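Local coordinates for dermonecrotic toxin (Pasteurella multocida, PDB 2EBF), which acts as a mitogenic, bone-resorbing toxin associated with severe atrophic rhinitis in pigs, its C-terminal region being the part described here, at residues E90-M95 and A151-L156; T398-S403 and N453-R458. One frame throughout, in Å; residues are numbered along the deposited sequence.

Overall arrangement
Interaction 1 joins two helices, 88-108 and 151-164, the first of them within the membrane localization domain; interaction 2 pairs two parallel strands, 399-402 and 456-461, in the C2 domain. Their centres lie 43 Å apart and their nearest atoms about 24 Å apart, so neither touches the other. Along the chain they follow in series, interaction 1 closing before interaction 2 opens. The side chain of Leu156 in interaction 1 is about 12 Å from a bound glucose. The phosphonate belongs to neither contact: its pocket, Gly624 to Ser628, lies in the C3 domain and includes Cys626, which is disulfide-bonded to Cys620.

Interaction 1: E90-M95 and A151-L156; sequences ERQGLM and AARFLL
Helix 88-108 of the membrane localization domain packs on helix 151-164 where Gly93 meets Arg153. The axes of the two short segments approach to 8.9 Å with 140° between their N-to-C directions, a pairing closer to antiparallel than to perpendicular. Gly93 and Arg153 mark the closest backbone approach, 5.0 Å from CA to CA.

Arg153 contributes the most buried surface. Its CG stands anti to the backbone N (chi1 -179°) and the chain stays extended to NE, which lays the methylene groups over the bare backbone of the glycine: Arg153 CD is 3.6 Å from Gly93 CA. The guanidinium then travels on toward the beginning of the opposite helix and runs alongside Glu90 in the same direction, Arg153 NH2 resting 3.5 Å from Glu90 CG. That neighbour offers its methylene rather than its charge, since Glu90 OE2 and Arg153 NH2 are 5.0 Å apart and the carboxylate and guanidinium planes stand 89° to one another. The salt bridge is made instead by Asp89, whose OD2 takes Arg153 NH2.

Next to the glycine, the buried Gln92 reaches across with its CG set between the backbone N and the carbonyl carbon. Its amide carbon comes to rest near the helix 151-164 backbone, Gln92 CD lying 3.8 Å from Arg153 O, while the aliphatic part of Arg153 passes beside it, Gln92 CD to Arg153 CG being 3.9 Å. Leu156, one turn further on, flanks the same amide. Leu129 of helix 115-129 touches both Gln92 and Leu156, so a third helix closes this side, whereas Glu90 at the other margin is exposed. The whole is a helix-helix interface of an all-helical bundle, with glycine on one helix receiving a long side chain from the other.

Interaction 2: T398-S403 and N453-R458; sequences TEIAIS and NNIKFR
Backbone bonds of Thr398, just ahead of strand 399-402, and of Ile400 and Ile402 within it, with Lys456 and Arg458 opposite, establish a parallel pairing. Lys456 N donates to Thr398 O at 3.2 Å, and Ile400 N to Lys456 O at 2.8 Å with a nearly straight N-H...O angle of 172°. The ladder continues with Arg458 N to Ile400 O at 2.8 Å and Ile402 N to Arg458 O at 3.0 Å. CA-H...O contacts from Glu399, Phe457 and Ala401 supplement it.

Charged groups gather on the face carrying Glu399, Lys456 and Arg458. Arg458 NE gives a salt-bridging hydrogen bond of 2.7 Å to Glu399 OE2, met on the syn side but 29° out of the carboxylate plane. Water 1 donates to Glu399 OE1 and accepts from Arg458 NH2, closing a second link between the same two groups. Lys456 NZ stays 4.5 Å from Glu399 OE2, beyond salt-bridge range, yet water 2 connects these two atoms. With one cation bonded to it and a second linked through water, the buried carboxylate would be expected to favour its ionised form.

The topology is that of a beta-alpha-beta crossover: three helices, the last being 442-452, link strand 399-402 to strand 456-461, which lies at the border of the mixed sheet. On the other side of strand 399-402 comes strand 498-502.

Apolar contacts occupy the face of Ile400 and Phe457, which helix 442-452 covers with Leu446, Leu447 and Ala450. Ile402, its CG1 set between backbone N and carbonyl carbon (chi1 90°), extends CD1 to 3.3 Å from Phe457 CE2, crossing the phenylalanine at about a right angle. Ile400 meets the ring obliquely, Ile400 CG2 being 4.0 Å from Phe457 CE1, while its CD1 packs against CG2 of Ile455.

Interaction 1: E90-M95 and A151-L156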
# COMPACT_ATOMS: atom_id res chain seq x y z
N GLU A 90 17.87 0.95 -1.98
CA GLU A 90 18.44 2.09 -1.29
C GLU A 90 19.17 3.01 -2.26
O GLU A 90 19.04 4.24 -2.18
CB GLU A 90 19.38 1.63 -0.17
CG GLU A 90 18.61 1.04 1.00
CD GLU A 90 19.52 0.53 2.10
OE1 GLU A 90 20.74 0.83 2.08
OE2 GLU A 90 19.00 -0.16 3.00
N ARG A 91 19.94 2.42 -3.18
CA ARG A 91 20.63 3.17 -4.23
C ARG A 91 19.67 4.09 -5.00
O ARG A 91 19.94 5.29 -5.14
CB ARG A 91 21.34 2.23 -5.21
CG ARG A 91 22.25 2.97 -6.19
CD ARG A 91 22.85 2.05 -7.23
NE ARG A 91 23.86 1.17 -6.65
CZ ARG A 91 24.47 0.20 -7.33
NH1 ARG A 91 24.18 -0.01 -8.61
NH2 ARG A 91 25.37 -0.57 -6.73
N GLN A 92 18.56 3.55 -5.49
CA GLN A 92 17.62 4.40 -6.24
C GLN A 92 16.98 5.44 -5.33
O GLN A 92 16.72 6.56 -5.75
CB GLN A 92 16.60 3.61 -7.07
CG GLN A 92 15.57 2.76 -6.31
CD GLN A 92 14.19 3.41 -6.16
OE1 GLN A 92 13.17 2.72 -5.98
NE2 GLN A 92 14.15 4.73 -6.19
N GLY A 93 16.76 5.08 -4.06
CA GLY A 93 16.24 6.04 -3.06
C GLY A 93 17.16 7.23 -2.88
O GLY A 93 16.71 8.36 -2.89
N LEU A 94 18.45 6.95 -2.69
CA LEU A 94 19.48 7.99 -2.59
C LEU A 94 19.59 8.86 -3.85
O LEU A 94 19.81 10.07 -3.76
CB LEU A 94 20.84 7.35 -2.29
CG LEU A 94 20.97 6.74 -0.89
CD1 LEU A 94 22.15 5.78 -0.84
CD2 LEU A 94 21.09 7.83 0.19
N MET A 95 19.48 8.22 -5.01
CA MET A 95 19.48 8.95 -6.28
C MET A 95 18.35 9.96 -6.38
O MET A 95 18.57 11.11 -6.75
CB MET A 95 19.45 7.98 -7.45
CG MET A 95 20.78 7.28 -7.61
SD MET A 95 20.72 5.78 -8.58
CE MET A 95 20.65 6.44 -10.25
N ALA A 151 8.27 9.28 -1.83
CA ALA A 151 7.22 8.99 -2.84
C ALA A 151 7.81 8.43 -4.13
O ALA A 151 7.41 7.35 -4.59
CB ALA A 151 6.38 10.24 -3.11
N ALA A 152 8.76 9.15 -4.73
CA ALA A 152 9.39 8.67 -5.97
C ALA A 152 10.06 7.31 -5.79
O ALA A 152 9.95 6.44 -6.66
CB ALA A 152 10.39 9.70 -6.49
N ARG A 153 10.75 7.12 -4.67
CA ARG A 153 11.39 5.85 -4.38
C ARG A 153 10.38 4.71 -4.36
O ARG A 153 10.59 3.66 -4.96
CB ARG A 153 12.10 5.92 -3.04
CG ARG A 153 12.82 4.63 -2.67
CD ARG A 153 13.43 4.71 -1.27
NE ARG A 153 14.12 3.46 -0.95
CZ ARG A 153 14.65 3.18 0.24
NH1 ARG A 153 14.57 4.06 1.23
NH2 ARG A 153 15.25 2.02 0.44
N PHE A 154 9.27 4.92 -3.64
CA PHE A 154 8.23 3.92 -3.51
C PHE A 154 7.58 3.65 -4.87
O PHE A 154 7.37 2.50 -5.25
CB PHE A 154 7.16 4.41 -2.52
CG PHE A 154 5.94 3.53 -2.47
CD1 PHE A 154 5.84 2.52 -1.52
CD2 PHE A 154 4.90 3.70 -3.39
CE1 PHE A 154 4.72 1.70 -1.48
CE2 PHE A 154 3.78 2.88 -3.35
CZ PHE A 154 3.68 1.88 -2.41
N LEU A 155 7.28 4.72 -5.59
CA LEU A 155 6.60 4.57 -6.87
C LEU A 155 7.46 3.88 -7.92
O LEU A 155 6.95 3.05 -8.66
CB LEU A 155 6.06 5.90 -7.37
CG LEU A 155 4.91 6.48 -6.53
CD1 LEU A 155 4.74 7.95 -6.86
CD2 LEU A 155 3.58 5.70 -6.68
N LEU A 156 8.75 4.20 -7.98
CA LEU A 156 9.64 3.52 -8.95
C LEU A 156 9.85 2.05 -8.58
O LEU A 156 9.89 1.19 -9.44
CB LEU A 156 10.98 4.24 -9.12
CG LEU A 156 11.93 3.61 -10.15
CD1 LEU A 156 11.31 3.66 -11.56
CD2 LEU A 156 13.21 4.37 -10.15

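Interaction 2: T398-S403 and N453-R458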
# COMPACT_ATOMS: atom_id res chain seq x y z
N THR A 398 -20.40 -9.35 23.20
CA THR A 398 -19.13 -9.27 23.94
C THR A 398 -18.45 -7.92 23.78
O THR A 398 -17.68 -7.51 24.65
CB THR A 398 -18.12 -10.37 23.51
OG1 THR A 398 -17.88 -10.29 22.10
CG2 THR A 398 -18.64 -11.76 23.85
N GLU A 399 -18.74 -7.22 22.68
CA GLU A 399 -17.96 -6.04 22.32
C GLU A 399 -18.73 -5.01 21.48
O GLU A 399 -19.52 -5.37 20.60
CB GLU A 399 -16.69 -6.48 21.58
CG GLU A 399 -15.63 -5.41 21.45
CD GLU A 399 -14.24 -5.98 21.17
OE1 GLU A 399 -14.12 -7.22 21.02
OE2 GLU A 399 -13.27 -5.19 21.10
N ILE A 400 -18.47 -3.73 21.76
CA ILE A 400 -18.97 -2.60 20.98
C ILE A 400 -17.79 -1.90 20.31
O ILE A 400 -16.78 -1.62 20.96
CB ILE A 400 -19.72 -1.58 21.88
CG1 ILE A 400 -20.94 -2.23 22.54
CG2 ILE A 400 -20.11 -0.32 21.08
CD1 ILE A 400 -21.35 -1.58 23.85
N ALA A 401 -17.92 -1.60 19.02
CA ALA A 401 -16.85 -0.95 18.29
C ALA A 401 -17.37 0.25 17.54
O ALA A 401 -18.48 0.21 16.99
CB ALA A 401 -16.19 -1.93 17.33
N ILE A 402 -16.59 1.32 17.52
CA ILE A 402 -16.97 2.53 16.83
C ILE A 402 -15.80 3.09 16.01
O ILE A 402 -14.65 3.10 16.47
CB ILE A 402 -17.60 3.62 17.78
CG1 ILE A 402 -16.56 4.57 18.39
CG2 ILE A 402 -18.51 2.97 18.84
CD1 ILE A 402 -15.49 3.93 19.24
N SER A 403 -16.12 3.54 14.80
CA SER A 403 -15.13 4.13 13.91
C SER A 403 -14.91 5.62 14.21
O SER A 403 -13.96 6.22 13.70
CB SER A 403 -15.56 3.93 12.46
OG SER A 403 -16.80 4.57 12.22
N ASN A 453 -21.88 -2.07 32.04
CA ASN A 453 -22.33 -3.42 31.73
C ASN A 453 -21.20 -4.42 31.49
O ASN A 453 -21.45 -5.56 31.11
CB ASN A 453 -23.31 -3.40 30.55
CG ASN A 453 -24.59 -2.66 30.89
OD1 ASN A 453 -25.50 -3.22 31.50
ND2 ASN A 453 -24.66 -1.39 30.51
N ASN A 454 -19.96 -3.99 31.75
CA ASN A 454 -18.76 -4.80 31.52
C ASN A 454 -18.68 -5.42 30.12
O ASN A 454 -18.39 -6.61 29.96
CB ASN A 454 -18.59 -5.85 32.62
CG ASN A 454 -18.53 -5.24 34.00
OD1 ASN A 454 -19.39 -5.51 34.85
ND2 ASN A 454 -17.52 -4.41 34.25
N ILE A 455 -18.96 -4.59 29.12
CA ILE A 455 -18.81 -4.96 27.71
C ILE A 455 -17.56 -4.26 27.20
O ILE A 455 -17.32 -3.09 27.54
CB ILE A 455 -20.06 -4.52 26.88
CG1 ILE A 455 -21.35 -5.14 27.45
CG2 ILE A 455 -19.89 -4.85 25.39
CD1 ILE A 455 -21.42 -6.69 27.39
N LYS A 456 -16.77 -4.97 26.40
CA LYS A 456 -15.59 -4.38 25.76
C LYS A 456 -15.97 -3.24 24.83
O LYS A 456 -16.99 -3.32 24.14
CB LYS A 456 -14.83 -5.45 24.96
CG LYS A 456 -14.14 -6.48 25.83
CD LYS A 456 -13.80 -7.73 25.04
CE LYS A 456 -12.63 -7.50 24.08
NZ LYS A 456 -11.38 -7.01 24.75
N PHE A 457 -15.17 -2.18 24.84
CA PHE A 457 -15.36 -1.04 23.95
C PHE A 457 -14.09 -0.82 23.13
O PHE A 457 -12.99 -0.67 23.68
CB PHE A 457 -15.70 0.23 24.73
CG PHE A 457 -16.17 1.37 23.87
CD1 PHE A 457 -17.53 1.55 23.61
CD2 PHE A 457 -15.26 2.27 23.31
CE1 PHE A 457 -17.98 2.59 22.82
CE2 PHE A 457 -15.70 3.31 22.52
CZ PHE A 457 -17.06 3.48 22.26
N ARG A 458 -14.24 -0.81 21.81
CA ARG A 458 -13.10 -0.67 20.91
C ARG A 458 -13.28 0.49 19.94
O ARG A 458 -14.31 0.61 19.28
CB ARG A 458 -12.91 -1.98 20.13
CG ARG A 458 -11.79 -1.96 19.10
CD ARG A 458 -11.60 -3.35 18.50
NE ARG A 458 -11.23 -4.33 19.53
CZ ARG A 458 -9.99 -4.51 19.99
NH1 ARG A 458 -8.99 -3.77 19.52
NH2 ARG A 458 -9.75 -5.42 20.93
O HOH W 1 -11.48 -7.80 21.26
O HOH W 2 -11.66 -4.44 23.38